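Local structure of kojibiose phosphorylase (Gut metagenome, 6W0P) at residues Q155-E160 / I167-H172. The protein is a phosphorylase of glycoside hydrolase family 65, a group of enzymes that act on carbohydrates. Numbering follows the deposited sequence.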
loop_
_atom_site.group_PDB
_atom_site.type_symbol
_atom_site.label_atom_id
_atom_site.label_comp_id
_atom_site.label_asym_id
_atom_site.label_seq_id
_atom_site.Cartn_x
_atom_site.Cartn_y
_atom_site.Cartn_z
ATOM N N GLN A 155 -18.190 -30.786 29.649
ATOM C CA GLN A 155 -16.892 -30.860 30.348
ATOM C C GLN A 155 -17.085 -31.744 31.564
ATOM O O GLN A 155 -18.106 -31.599 32.235
ATOM C CB GLN A 155 -16.418 -29.471 30.768
ATOM C CG GLN A 155 -15.033 -29.458 31.390
ATOM C CD GLN A 155 -14.681 -28.058 31.823
ATOM O OE1 GLN A 155 -15.468 -27.388 32.492
ATOM N NE2 GLN A 155 -13.506 -27.600 31.413
ATOM N N MET A 156 -16.135 -32.623 31.810
ATOM C CA MET A 156 -16.114 -33.495 32.990
ATOM C C MET A 156 -14.744 -33.325 33.638
ATOM O O MET A 156 -13.736 -33.321 32.912
ATOM C CB MET A 156 -16.361 -34.958 32.623
ATOM C CG MET A 156 -16.549 -35.852 33.825
ATOM S SD MET A 156 -17.067 -37.528 33.389
ATOM C CE MET A 156 -15.695 -38.142 32.399
ATOM N N ILE A 157 -14.752 -33.120 34.954
ATOM C CA ILE A 157 -13.551 -32.927 35.804
ATOM C C ILE A 157 -13.636 -33.946 36.943
ATOM O O ILE A 157 -14.636 -33.921 37.692
ATOM C CB ILE A 157 -13.475 -31.481 36.328
ATOM C CG1 ILE A 157 -13.633 -30.455 35.207
ATOM C CG2 ILE A 157 -12.183 -31.276 37.096
ATOM C CD1 ILE A 157 -13.986 -29.068 35.689
ATOM N N SER A 158 -12.622 -34.803 37.047
ATOM C CA SER A 158 -12.439 -35.761 38.159
ATOM C C SER A 158 -11.145 -35.458 38.938
ATOM O O SER A 158 -10.134 -35.056 38.332
ATOM C CB SER A 158 -12.444 -37.149 37.646
ATOM O OG SER A 158 -11.163 -37.488 37.181
ATOM N N PHE A 159 -11.189 -35.682 40.250
ATOM C CA PHE A 159 -10.074 -35.475 41.203
ATOM C C PHE A 159 -9.833 -36.804 41.926
ATOM O O PHE A 159 -10.820 -37.440 42.348
ATOM C CB PHE A 159 -10.445 -34.362 42.186
ATOM C CG PHE A 159 -10.690 -33.000 41.580
ATOM C CD1 PHE A 159 -9.653 -32.101 41.406
ATOM C CD2 PHE A 159 -11.964 -32.594 41.233
ATOM C CE1 PHE A 159 -9.879 -30.845 40.874
ATOM C CE2 PHE A 159 -12.189 -31.338 40.696
ATOM C CZ PHE A 159 -11.148 -30.462 40.525
ATOM N N GLU A 160 -8.585 -37.255 42.018
ATOM C CA GLU A 160 -8.265 -38.426 42.876
ATOM C C GLU A 160 -7.007 -38.115 43.684
ATOM O O GLU A 160 -5.905 -38.140 43.089
ATOM C CB GLU A 160 -8.104 -39.718 42.073
ATOM C CG GLU A 160 -7.902 -40.933 42.976
ATOM C CD GLU A 160 -8.070 -42.293 42.312
ATOM O OE1 GLU A 160 -8.628 -42.346 41.191
ATOM O OE2 GLU A 160 -7.622 -43.298 42.916
ATOM N N ILE A 167 -10.137 -29.178 48.382
ATOM C CA ILE A 167 -9.771 -28.309 47.232
ATOM C C ILE A 167 -10.952 -27.401 46.945
ATOM O O ILE A 167 -12.078 -27.751 47.341
ATOM C CB ILE A 167 -9.393 -29.136 45.991
ATOM C CG1 ILE A 167 -10.628 -29.760 45.335
ATOM C CG2 ILE A 167 -8.348 -30.179 46.343
ATOM C CD1 ILE A 167 -10.339 -30.382 43.990
ATOM N N LYS A 168 -10.682 -26.311 46.241
ATOM C CA LYS A 168 -11.723 -25.424 45.697
ATOM C C LYS A 168 -11.724 -25.552 44.177
ATOM O O LYS A 168 -10.644 -25.526 43.588
ATOM C CB LYS A 168 -11.466 -23.981 46.121
ATOM C CG LYS A 168 -12.703 -23.108 46.022
ATOM C CD LYS A 168 -12.427 -21.660 45.689
ATOM C CE LYS A 168 -13.721 -20.921 45.421
ATOM N NZ LYS A 168 -13.526 -19.456 45.478
ATOM N N LEU A 169 -12.902 -25.696 43.579
ATOM C CA LEU A 169 -13.090 -25.704 42.111
ATOM C C LEU A 169 -14.046 -24.573 41.769
ATOM O O LEU A 169 -15.099 -24.484 42.446
ATOM C CB LEU A 169 -13.646 -27.063 41.691
ATOM C CG LEU A 169 -14.134 -27.179 40.251
ATOM C CD1 LEU A 169 -12.990 -27.080 39.251
ATOM C CD2 LEU A 169 -14.870 -28.479 40.073
ATOM N N GLU A 170 -13.647 -23.712 40.828
ATOM C CA GLU A 170 -14.495 -22.647 40.234
ATOM C C GLU A 170 -14.753 -23.009 38.761
ATOM O O GLU A 170 -13.776 -23.236 38.056
ATOM C CB GLU A 170 -13.812 -21.282 40.339
ATOM C CG GLU A 170 -13.497 -20.850 41.764
ATOM C CD GLU A 170 -12.798 -19.500 41.912
ATOM O OE1 GLU A 170 -12.485 -18.861 40.881
ATOM O OE2 GLU A 170 -12.547 -19.093 43.056
ATOM N N LEU A 171 -16.017 -23.069 38.341
ATOM C CA LEU A 171 -16.420 -23.119 36.918
ATOM C C LEU A 171 -16.820 -21.708 36.468
ATOM O O LEU A 171 -17.711 -21.098 37.110
ATOM C CB LEU A 171 -17.574 -24.110 36.714
ATOM C CG LEU A 171 -17.388 -25.521 37.267
ATOM C CD1 LEU A 171 -18.508 -26.412 36.767
ATOM C CD2 LEU A 171 -16.036 -26.104 36.889
ATOM N N HIS A 172 -16.202 -21.238 35.379
ATOM C CA HIS A 172 -16.414 -19.884 34.811
ATOM C C HIS A 172 -17.065 -19.968 33.423
ATOM O O HIS A 172 -16.691 -20.865 32.631
ATOM C CB HIS A 172 -15.083 -19.141 34.718
ATOM C CG HIS A 172 -14.397 -18.875 36.014
ATOM N ND1 HIS A 172 -13.796 -17.659 36.285
ATOM C CD2 HIS A 172 -14.161 -19.658 37.086
ATOM C CE1 HIS A 172 -13.227 -17.708 37.470
ATOM N NE2 HIS A 172 -13.443 -18.918 37.982
#
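Ile157 and Phe159 face Leu169 and Ile167 across two antiparallel strand segments whose axes run at 174° and come no nearer than 10.9 Å, a spacing that fits stacked sheets rather than hydrogen-bonded neighbours. Backbone hydrogen bonds on both edges of strand 152-161 confirm this: Ile157 pairs with Ile247 and Phe159 with Lys245 on strand 245-256, Met156 with Ser142 and Ser158 with Ile140 on strand 135-145. Ile167 CD1 is modelled over one face of the Phe159 ring, as in a CH-pi contact, but closer than carbons can sit, so this contact is doubtful. Leu169 meets the same ring near its plane, with CD2 4.0 Å from Phe159 CE2. Leu169 CD1 lies 4.2 Å from Ile157 CD1. With chi1 at -51°, Ile157 CG1 stands anti to the carbonyl carbon and carries CD1 to within 3.8 Å of Leu171 CD2. On the other side of strand 165-174, Glu170 takes Lys168 NZ on OE2 at 2.6 Å, as a salt bridge, and His172 NE2 on the anti lone pair of OE1 at 3.1 Å. On neighbouring strand 94-98, Ile94 touches Ile157 and Leu171, and Ile96 touches Phe159. Strands 152-161 and 165-174 thus belong to two facing antiparallel sheets, the beta-sandwich of the family 65 N-terminal domain.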